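Local coordinates for protein oxidoreductase (Methanosarcina mazei, PDB 3KA7) that binds flavin-adenine dinucleotide and is probably an oxidoreductase of the flavin-containing amine oxidase family, although its substrate is not established, at residues A155-G160 and V298-Y303; A162-S167 and M329-V334; Q277-I282 and P375-A380. All blocks are in the same frame, centred on the assembly; numbering follows the deposited sequence.

Interaction 1: residues A155-G160 and V298-Y303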
loop_
_atom_site.group_PDB
_atom_site.type_symbol
_atom_site.label_atom_id
_atom_site.label_comp_id
_atom_site.label_asym_id
_atom_site.label_seq_id
_atom_site.Cartn_x
_atom_site.Cartn_y
_atom_site.Cartn_z
ATOM N N ALA A 155 2.912 13.554 -12.170
ATOM C CA ALA A 155 2.896 13.486 -10.696
ATOM C C ALA A 155 1.578 12.931 -10.166
ATOM O O ALA A 155 1.569 12.104 -9.244
ATOM C CB ALA A 155 3.168 14.844 -10.100
ATOM N N ASP A 156 0.460 13.381 -10.733
ATOM C CA ASP A 156 -0.844 12.877 -10.280
ATOM C C ASP A 156 -0.981 11.383 -10.547
ATOM O O ASP A 156 -1.587 10.655 -9.767
ATOM C CB ASP A 156 -1.997 13.612 -10.969
ATOM C CG ASP A 156 -2.372 14.911 -10.287
ATOM O OD1 ASP A 156 -1.922 15.169 -9.142
ATOM O OD2 ASP A 156 -3.136 15.682 -10.908
ATOM N N SER A 157 -0.446 10.924 -11.674
ATOM C CA SER A 157 -0.486 9.500 -11.986
ATOM C C SER A 157 0.371 8.704 -10.994
ATOM O O SER A 157 -0.068 7.696 -10.425
ATOM C CB SER A 157 -0.022 9.267 -13.419
ATOM O OG SER A 157 0.029 7.887 -13.722
ATOM N N PHE A 158 1.591 9.166 -10.766
ATOM C CA PHE A 158 2.444 8.513 -9.794
ATOM C C PHE A 158 1.804 8.485 -8.407
ATOM O O PHE A 158 1.784 7.443 -7.756
ATOM C CB PHE A 158 3.814 9.190 -9.711
ATOM C CG PHE A 158 4.624 8.719 -8.555
ATOM C CD1 PHE A 158 5.276 7.503 -8.610
ATOM C CD2 PHE A 158 4.698 9.468 -7.395
ATOM C CE1 PHE A 158 6.019 7.051 -7.526
ATOM C CE2 PHE A 158 5.434 9.024 -6.311
ATOM C CZ PHE A 158 6.090 7.808 -6.380
ATOM N N CYS A 159 1.308 9.634 -7.951
ATOM C CA CYS A 159 0.710 9.743 -6.610
ATOM C C CYS A 159 -0.579 8.930 -6.462
ATOM O O CYS A 159 -0.849 8.343 -5.398
ATOM C CB CYS A 159 0.431 11.204 -6.268
ATOM S SG CYS A 159 1.915 12.191 -5.906
ATOM N N GLY A 160 -1.372 8.903 -7.523
ATOM C CA GLY A 160 -2.601 8.114 -7.548
ATOM C C GLY A 160 -2.335 6.622 -7.471
ATOM O O GLY A 160 -2.926 5.925 -6.641
ATOM N N VAL A 298 4.903 -1.419 -13.864
ATOM C CA VAL A 298 3.636 -0.704 -13.890
ATOM C C VAL A 298 3.535 0.088 -15.190
ATOM O O VAL A 298 4.554 0.520 -15.722
ATOM C CB VAL A 298 3.536 0.257 -12.688
ATOM C CG1 VAL A 298 2.252 1.081 -12.751
ATOM C CG2 VAL A 298 3.629 -0.537 -11.361
ATOM N N LEU A 299 2.320 0.228 -15.716
ATOM C CA LEU A 299 2.034 1.159 -16.797
ATOM C C LEU A 299 1.265 2.332 -16.203
ATOM O O LEU A 299 0.090 2.203 -15.872
ATOM C CB LEU A 299 1.175 0.497 -17.883
ATOM C CG LEU A 299 0.724 1.358 -19.072
ATOM C CD1 LEU A 299 1.939 1.690 -19.940
ATOM C CD2 LEU A 299 -0.361 0.641 -19.902
ATOM N N LEU A 300 1.930 3.466 -16.035
ATOM C CA LEU A 300 1.235 4.661 -15.558
ATOM C C LEU A 300 0.446 5.313 -16.688
ATOM O O LEU A 300 0.893 5.336 -17.836
ATOM C CB LEU A 300 2.232 5.666 -14.968
ATOM C CG LEU A 300 2.899 5.200 -13.672
ATOM C CD1 LEU A 300 3.933 6.234 -13.224
ATOM C CD2 LEU A 300 1.852 4.947 -12.575
ATOM N N THR A 301 -0.739 5.842 -16.371
ATOM C CA THR A 301 -1.623 6.372 -17.406
ATOM C C THR A 301 -2.116 7.778 -17.037
ATOM O O THR A 301 -3.242 7.952 -16.570
ATOM C CB THR A 301 -2.841 5.442 -17.623
ATOM O OG1 THR A 301 -3.529 5.254 -16.373
ATOM C CG2 THR A 301 -2.402 4.059 -18.155
ATOM N N PRO A 302 -1.268 8.794 -17.247
ATOM C CA PRO A 302 -1.575 10.123 -16.715
ATOM C C PRO A 302 -2.696 10.882 -17.420
ATOM O O PRO A 302 -3.215 11.849 -16.853
ATOM C CB PRO A 302 -0.244 10.896 -16.821
ATOM C CG PRO A 302 0.706 10.038 -17.538
ATOM C CD PRO A 302 0.109 8.659 -17.743
ATOM N N TYR A 303 -3.081 10.457 -18.625
ATOM C CA TYR A 303 -4.061 11.225 -19.406
ATOM C C TYR A 303 -5.423 10.539 -19.501
ATOM O O TYR A 303 -5.898 10.215 -20.596
ATOM C CB TYR A 303 -3.492 11.571 -20.796
ATOM C CG TYR A 303 -2.372 12.576 -20.670
ATOM C CD1 TYR A 303 -2.616 13.930 -20.820
ATOM C CD2 TYR A 303 -1.079 12.164 -20.341
ATOM C CE1 TYR A 303 -1.598 14.871 -20.669
ATOM C CE2 TYR A 303 -0.041 13.098 -20.187
ATOM C CZ TYR A 303 -0.316 14.446 -20.345
ATOM O OH TYR A 303 0.691 15.375 -20.194
#
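S157, on the face of its helix turned toward the chain at V298-Y303, carries most of the helix side of this contact through CB and OG. The apolar packing involves P302 and L300. CB of S157 packs on the proline, 3.7 Å from P302 CA and 3.8 Å from P302 CB, while L300 CD1 reaches the backbone of F158, 4.4 Å from its CA. The polar part centres on the serine hydroxyl. With OG anti to the backbone N (chi1 176°), it stands beside the backbone of the other segment, 3.4 Å from T301 N, and is hydrogen-bonded to the carbonyl O of N308 on the adjacent strand, a partner that satisfies this buried hydroxyl. L300 lies against the same oxygen in van der Waals contact, its CB 3.4 Å and its CD2 3.6 Å from S157 OG. T301 turns its side chain away from the helix, and its OG1 bonds to the carbonyl of I307. Helix 149-163 is thus laid against the end of strand 298-300, where that strand runs between strands 85-89 and 307-311 of the mixed sheet; W161 of the same helix also covers V298 and L300, and helix 138-145 packs behind A155.

Interaction 2: residues A162-S167 and M329-V334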
loop_
_atom_site.group_PDB
_atom_site.type_symbol
_atom_site.label_atom_id
_atom_site.label_comp_id
_atom_site.label_asym_id
_atom_site.label_seq_id
_atom_site.Cartn_x
_atom_site.Cartn_y
_atom_site.Cartn_z
ATOM N N ALA A 162 0.711 5.028 -6.636
ATOM C CA ALA A 162 1.578 4.626 -5.529
ATOM C C ALA A 162 0.955 4.854 -4.155
ATOM O O ALA A 162 1.149 4.037 -3.253
ATOM C CB ALA A 162 2.905 5.361 -5.608
ATOM N N LEU A 163 0.223 5.960 -4.005
ATOM C CA LEU A 163 -0.242 6.434 -2.692
ATOM C C LEU A 163 -1.766 6.579 -2.580
ATOM O O LEU A 163 -2.296 6.796 -1.483
ATOM C CB LEU A 163 0.383 7.796 -2.370
ATOM C CG LEU A 163 1.897 7.938 -2.540
ATOM C CD1 LEU A 163 2.330 9.372 -2.210
ATOM C CD2 LEU A 163 2.615 6.951 -1.668
ATOM N N SER A 164 -2.460 6.460 -3.701
ATOM C CA SER A 164 -3.897 6.747 -3.766
ATOM C C SER A 164 -4.198 8.163 -3.240
ATOM O O SER A 164 -5.100 8.372 -2.416
ATOM C CB SER A 164 -4.724 5.661 -3.040
ATOM O OG SER A 164 -5.920 5.382 -3.777
ATOM N N LEU A 165 -3.434 9.135 -3.735
ATOM C CA LEU A 165 -3.604 10.547 -3.381
ATOM C C LEU A 165 -3.393 11.415 -4.619
ATOM O O LEU A 165 -2.795 10.967 -5.588
ATOM C CB LEU A 165 -2.560 10.961 -2.344
ATOM C CG LEU A 165 -2.674 10.305 -0.973
ATOM C CD1 LEU A 165 -1.444 10.615 -0.126
ATOM C CD2 LEU A 165 -3.931 10.797 -0.321
ATOM N N LYS A 166 -3.850 12.664 -4.572
ATOM C CA LYS A 166 -3.490 13.614 -5.626
ATOM C C LYS A 166 -2.191 14.313 -5.253
ATOM O O LYS A 166 -1.862 14.420 -4.084
ATOM C CB LYS A 166 -4.587 14.657 -5.792
ATOM C CG LYS A 166 -5.861 14.080 -6.342
ATOM C CD LYS A 166 -5.739 13.829 -7.824
ATOM C CE LYS A 166 -5.947 15.107 -8.614
ATOM N NZ LYS A 166 -6.540 14.812 -9.956
ATOM N N SER A 167 -1.461 14.823 -6.240
ATOM C CA SER A 167 -0.179 15.456 -5.933
ATOM C C SER A 167 -0.337 16.729 -5.101
ATOM O O SER A 167 0.625 17.191 -4.472
ATOM C CB SER A 167 0.615 15.740 -7.213
ATOM O OG SER A 167 -0.061 16.678 -8.030
HETATM N N MSE A 329 -4.612 -5.550 -13.754
HETATM C CA MSE A 329 -5.318 -4.812 -12.700
HETATM C C MSE A 329 -5.048 -3.312 -12.774
HETATM O O MSE A 329 -3.903 -2.884 -12.914
HETATM C CB MSE A 329 -4.976 -5.373 -11.319
HETATM C CG MSE A 329 -5.417 -6.825 -11.160
HETATM SE SE MSE A 329 -5.100 -7.520 -9.387
HETATM C CE MSE A 329 -3.194 -7.478 -9.356
ATOM N N CYS A 330 -6.121 -2.531 -12.676
ATOM C CA CYS A 330 -6.080 -1.084 -12.817
ATOM C C CYS A 330 -6.430 -0.422 -11.491
ATOM O O CYS A 330 -7.288 -0.914 -10.768
ATOM C CB CYS A 330 -7.117 -0.637 -13.841
ATOM S SG CYS A 330 -7.043 -1.566 -15.404
ATOM N N HIS A 331 -5.788 0.703 -11.196
ATOM C CA HIS A 331 -6.123 1.471 -9.988
ATOM C C HIS A 331 -6.559 2.887 -10.317
ATOM O O HIS A 331 -5.953 3.562 -11.161
ATOM C CB HIS A 331 -4.941 1.582 -9.031
ATOM C CG HIS A 331 -5.319 2.173 -7.705
ATOM N ND1 HIS A 331 -6.129 1.513 -6.805
ATOM C CD2 HIS A 331 -5.044 3.379 -7.152
ATOM C CE1 HIS A 331 -6.325 2.281 -5.745
ATOM N NE2 HIS A 331 -5.670 3.415 -5.927
ATOM N N GLN A 332 -7.594 3.347 -9.627
ATOM C CA GLN A 332 -7.943 4.751 -9.681
ATOM C C GLN A 332 -8.151 5.314 -8.274
ATOM O O GLN A 332 -8.875 4.736 -7.452
ATOM C CB GLN A 332 -9.168 4.980 -10.573
ATOM C CG GLN A 332 -10.444 4.316 -10.071
ATOM C CD GLN A 332 -11.563 4.312 -11.113
ATOM O OE1 GLN A 332 -12.477 5.150 -11.067
ATOM N NE2 GLN A 332 -11.505 3.367 -12.036
ATOM N N TYR A 333 -7.467 6.416 -7.997
ATOM C CA TYR A 333 -7.684 7.217 -6.809
ATOM C C TYR A 333 -9.150 7.642 -6.725
ATOM O O TYR A 333 -9.738 7.996 -7.736
ATOM C CB TYR A 333 -6.796 8.470 -6.910
ATOM C CG TYR A 333 -7.220 9.658 -6.070
ATOM C CD1 TYR A 333 -6.988 9.680 -4.705
ATOM C CD2 TYR A 333 -7.843 10.764 -6.647
ATOM C CE1 TYR A 333 -7.372 10.765 -3.930
ATOM C CE2 TYR A 333 -8.220 11.864 -5.876
ATOM C CZ TYR A 333 -7.979 11.850 -4.519
ATOM O OH TYR A 333 -8.336 12.922 -3.726
ATOM N N VAL A 334 -9.726 7.597 -5.523
ATOM C CA VAL A 334 -11.054 8.175 -5.260
ATOM C C VAL A 334 -10.927 9.218 -4.155
ATOM O O VAL A 334 -10.439 8.918 -3.060
ATOM C CB VAL A 334 -12.095 7.090 -4.843
ATOM C CG1 VAL A 334 -13.447 7.706 -4.496
ATOM C CG2 VAL A 334 -12.274 6.088 -5.956
HETATM O O HOH W 1 -7.871 8.860 -1.488
#
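H331 and Y333, two residues apart on strand 326-334, both direct their side chains at the turn that follows helix 149-163, but they meet it differently. The imidazole comes in edge-on: H331 NE2 donates a hydrogen bond of 2.9 Å to S164 OG, and the hydroxyl lies only 1° out of the ring plane. CG of H331 is anti to its backbone N (chi1 -171°), which carries the ring out toward the serine. Gripped there, H331 stands beside the flavin site, its side chain about 4 Å from bound FAD at the nearest. S164 OG also bonds to the carbonyl of A280, so this buried hydroxyl links the histidine to a second strand. Positive phi at S164 (54°) marks where the chain leaves the helix. The ring of Y333 turns one face to the L165-K166 peptide, L165 C and K166 N lying about 4 Å above it, offset toward the rim, with S164 O at its edge, 3.2 Å from Y333 CD1. K166 crosses the tyrosine at about a right angle; bent at chi2 and chi3, its chain brings CG to 3.3 Å from Y333 CE2. An alanine in place of Y333 would remove the ring and is likely to leave the K166 methylenes and this peptide without their packing partner. A water 3.0 Å from S164 O and 3.0 Å from V334 O is placed to donate to either. In the fold, this turn is set against the end of strand 326-334, flanked in the mixed sheet by strands 280-288 and 307-311, with W161 of helix 149-163 packed on H331.

Interaction 3: residues Q277-I282 and P375-A380. With FAD (flavin-adenine dinucleotide), chain B.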
loop_
_atom_site.group_PDB
_atom_site.type_symbol
_atom_site.label_atom_id
_atom_site.label_comp_id
_atom_site.label_asym_id
_atom_site.label_seq_id
_atom_site.Cartn_x
_atom_site.Cartn_y
_atom_site.Cartn_z
ATOM N N GLN A 277 -7.125 10.200 8.428
ATOM C CA GLN A 277 -7.908 10.176 7.216
ATOM C C GLN A 277 -7.455 9.036 6.296
ATOM O O GLN A 277 -6.339 9.068 5.781
ATOM C CB GLN A 277 -7.722 11.503 6.480
ATOM C CG GLN A 277 -8.412 11.549 5.127
ATOM C CD GLN A 277 -9.907 11.367 5.225
ATOM O OE1 GLN A 277 -10.608 12.169 5.859
ATOM N NE2 GLN A 277 -10.417 10.311 4.590
ATOM N N PRO A 278 -8.328 8.049 6.070
ATOM C CA PRO A 278 -7.942 6.950 5.203
ATOM C C PRO A 278 -7.985 7.367 3.742
ATOM O O PRO A 278 -8.670 8.346 3.381
ATOM C CB PRO A 278 -9.003 5.876 5.491
ATOM C CG PRO A 278 -10.190 6.633 5.994
ATOM C CD PRO A 278 -9.626 7.813 6.737
ATOM N N SER A 279 -7.253 6.641 2.909
ATOM C CA SER A 279 -7.268 6.907 1.478
ATOM C C SER A 279 -8.137 5.866 0.786
ATOM O O SER A 279 -8.265 4.742 1.277
ATOM C CB SER A 279 -5.839 6.925 0.935
ATOM O OG SER A 279 -5.158 5.722 1.242
ATOM N N ALA A 280 -8.726 6.237 -0.355
ATOM C CA ALA A 280 -9.708 5.386 -1.041
ATOM C C ALA A 280 -9.320 5.154 -2.496
ATOM O O ALA A 280 -8.576 5.941 -3.099
ATOM C CB ALA A 280 -11.095 6.028 -0.977
ATOM N N GLY A 281 -9.829 4.076 -3.071
ATOM C CA GLY A 281 -9.525 3.793 -4.470
ATOM C C GLY A 281 -10.423 2.696 -4.998
ATOM O O GLY A 281 -11.099 2.000 -4.240
ATOM N N ILE A 282 -10.418 2.548 -6.315
ATOM C CA ILE A 282 -11.147 1.476 -6.970
ATOM C C ILE A 282 -10.192 0.669 -7.842
ATOM O O ILE A 282 -9.402 1.236 -8.580
ATOM C CB ILE A 282 -12.267 2.017 -7.846
ATOM C CG1 ILE A 282 -13.351 2.663 -6.990
ATOM C CG2 ILE A 282 -12.842 0.892 -8.708
ATOM C CD1 ILE A 282 -14.160 3.687 -7.770
ATOM N N PRO A 375 -9.885 0.413 3.658
ATOM C CA PRO A 375 -9.442 1.415 2.688
ATOM C C PRO A 375 -8.213 0.973 1.914
ATOM O O PRO A 375 -7.759 -0.158 2.054
ATOM C CB PRO A 375 -9.037 2.577 3.589
ATOM C CG PRO A 375 -8.434 1.862 4.799
ATOM C CD PRO A 375 -9.240 0.592 4.969
ATOM N N VAL A 376 -7.681 1.874 1.098
ATOM C CA VAL A 376 -6.353 1.655 0.551
ATOM C C VAL A 376 -5.307 1.726 1.663
ATOM O O VAL A 376 -4.569 0.768 1.852
ATOM C CB VAL A 376 -6.015 2.611 -0.589
ATOM C CG1 VAL A 376 -4.565 2.409 -1.001
ATOM C CG2 VAL A 376 -6.959 2.359 -1.777
ATOM N N ASN A 377 -5.244 2.850 2.392
ATOM C CA ASN A 377 -4.450 2.952 3.640
ATOM C C ASN A 377 -5.320 3.539 4.739
ATOM O O ASN A 377 -6.127 4.404 4.461
ATOM C CB ASN A 377 -3.270 3.918 3.481
ATOM C CG ASN A 377 -2.132 3.350 2.644
ATOM O OD1 ASN A 377 -2.040 2.136 2.399
ATOM N ND2 ASN A 377 -1.249 4.234 2.207
ATOM N N ARG A 378 -5.140 3.099 5.979
ATOM C CA ARG A 378 -5.905 3.661 7.107
ATOM C C ARG A 378 -5.505 5.095 7.448
ATOM O O ARG A 378 -6.306 5.861 8.005
ATOM C CB ARG A 378 -5.795 2.729 8.328
ATOM C CG ARG A 378 -6.420 1.373 8.055
ATOM C CD ARG A 378 -6.782 0.627 9.345
ATOM N NE ARG A 378 -7.700 -0.474 9.046
ATOM C CZ ARG A 378 -7.272 -1.643 8.644
ATOM N NH1 ARG A 378 -5.964 -1.791 8.521
ATOM N NH2 ARG A 378 -8.106 -2.642 8.351
ATOM N N ALA A 379 -4.267 5.454 7.124
ATOM C CA ALA A 379 -3.789 6.829 7.255
ATOM C C ALA A 379 -3.147 7.215 5.933
ATOM O O ALA A 379 -2.288 6.485 5.418
ATOM C CB ALA A 379 -2.768 6.928 8.367
ATOM N N ALA A 380 -3.548 8.358 5.389
ATOM C CA ALA A 380 -3.058 8.788 4.088
ATOM C C ALA A 380 -1.559 8.934 4.131
ATOM O O ALA A 380 -1.004 9.447 5.102
ATOM C CB ALA A 380 -3.684 10.094 3.690
HETATM P PA FAD B . -4.823 -5.138 7.371
HETATM O O1A FAD B . -5.651 -3.905 7.618
HETATM O O2A FAD B . -4.759 -5.635 5.946
HETATM O O5B FAD B . -5.358 -6.327 8.307
HETATM C C5B FAD B . -6.062 -6.023 9.505
HETATM C C4B FAD B . -6.626 -7.371 9.964
HETATM O O4B FAD B . -7.281 -7.257 11.212
HETATM C C3B FAD B . -7.648 -7.906 8.958
HETATM O O3B FAD B . -7.287 -9.211 8.534
HETATM C C2B FAD B . -8.962 -7.913 9.743
HETATM O O2B FAD B . -9.829 -8.967 9.368
HETATM C C1B FAD B . -8.479 -8.028 11.184
HETATM N N9A FAD B . -9.386 -7.463 12.192
HETATM C C8A FAD B . -10.100 -6.282 12.167
HETATM N N7A FAD B . -10.749 -6.156 13.361
HETATM C C5A FAD B . -10.443 -7.242 14.121
HETATM C C6A FAD B . -10.832 -7.644 15.390
HETATM N N6A FAD B . -11.565 -6.837 16.151
HETATM N N1A FAD B . -10.341 -8.829 15.899
HETATM C C2A FAD B . -9.484 -9.622 15.164
HETATM N N3A FAD B . -9.102 -9.225 13.899
HETATM C C4A FAD B . -9.587 -8.058 13.402
HETATM N N1 FAD B . 0.374 -2.216 -0.958
HETATM C C2 FAD B . 1.550 -2.518 -1.624
HETATM O O2 FAD B . 2.618 -2.560 -0.998
HETATM N N3 FAD B . 1.517 -2.742 -2.991
HETATM C C4 FAD B . 0.326 -2.666 -3.693
HETATM O O4 FAD B . 0.289 -2.865 -4.908
HETATM C C4X FAD B . -0.852 -2.358 -3.028
HETATM N N5 FAD B . -2.045 -2.261 -3.730
HETATM C C5X FAD B . -3.214 -1.968 -3.047
HETATM C C6 FAD B . -4.424 -1.883 -3.734
HETATM C C7 FAD B . -5.603 -1.609 -3.050
HETATM C C7M FAD B . -6.896 -1.520 -3.821
HETATM C C8 FAD B . -5.557 -1.414 -1.676
HETATM C C8M FAD B . -6.806 -1.108 -0.900
HETATM C C9 FAD B . -4.349 -1.487 -0.986
HETATM C C9A FAD B . -3.173 -1.772 -1.671
HETATM N N10 FAD B . -1.967 -1.845 -0.986
HETATM C C10 FAD B . -0.813 -2.143 -1.656
HETATM C "C1'" FAD B . -1.882 -1.545 0.474
HETATM C "C2'" FAD B . -1.848 -2.867 1.250
HETATM O "O2'" FAD B . -2.852 -3.741 0.741
HETATM C "C3'" FAD B . -2.084 -2.581 2.730
HETATM O "O3'" FAD B . -1.265 -1.488 3.131
HETATM C "C4'" FAD B . -1.798 -3.742 3.678
HETATM O "O4'" FAD B . -2.397 -4.946 3.242
HETATM C "C5'" FAD B . -2.408 -3.368 5.024
HETATM O "O5'" FAD B . -1.901 -4.269 5.978
HETATM P P FAD B . -2.135 -4.009 7.526
HETATM O O1P FAD B . -0.919 -4.479 8.286
HETATM O O2P FAD B . -2.553 -2.580 7.811
HETATM O O3P FAD B . -3.337 -4.979 7.975
#
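With chi1 at 55°, S279 holds OG between its backbone N and carbonyl carbon, which puts it by N377, 3.4 Å from N377 CB, and N377 N gives it a weak hydrogen bond of 3.1 Å. V376 has CG1 anti to the backbone N (chi1 174°), and its two methyls diverge: CG1 lies against the flavin at C9 and C8, while CG2 is 3.6 Å from both G281 N and FAD C8M. The backbones are joined by three further bonds. S279 N donates to N377 O at 2.9 Å, in the carbonyl plane, and V376 N returns a bond to S279 O; beyond them A380 N reaches Q277 O. The two prolines, P278 CB to P375 CB at 3.8 Å, make apolar contact at the start of the 375-380 segment. The segment 277-282 leads into strand 280-288 of the mixed sheet, and P375 to R378 of the loop line the FAD pocket of this Rossmann-type flavoprotein, so an inner strand of that sheet is joined at its start to the wall of the cofactor pocket. R378 extends its chain from CG to NE and meets the pyrophosphate with the guanidinium edge: the phosphorus PA lies in its plane, and NH1 and, weakly, NH2 (2.9 Å) are hydrogen-bonded to FAD O1A; the modelled 2.3 Å from NH1 to O1A is too short to be taken literally. D399 accepts a bond from R378 N, while R38, itself an FAD-binding residue, donates from NH1 to P375 O.

Overall arrangement
The contacts step from the packing of helix 149-163 toward the cofactor. Interactions 1 and 2, with centres 8 Å apart, both use helix 149-163 and are stitched together by D156 OD1 and S167 OG, 2.6 Å apart, in a probable hydrogen bond. Interaction 2 joins interaction 3, centres 10 Å apart, through strands 326-334 and 280-288, neighbours in the mixed sheet: Q332 O meets I282 N at 2.9 Å. Interactions 1 and 3 do not touch, their centres about 17 Å apart. The side chain of L300 is still about 11 Å from FAD, that of H331 about 4 Å, and interaction 3 touches the cofactor itself.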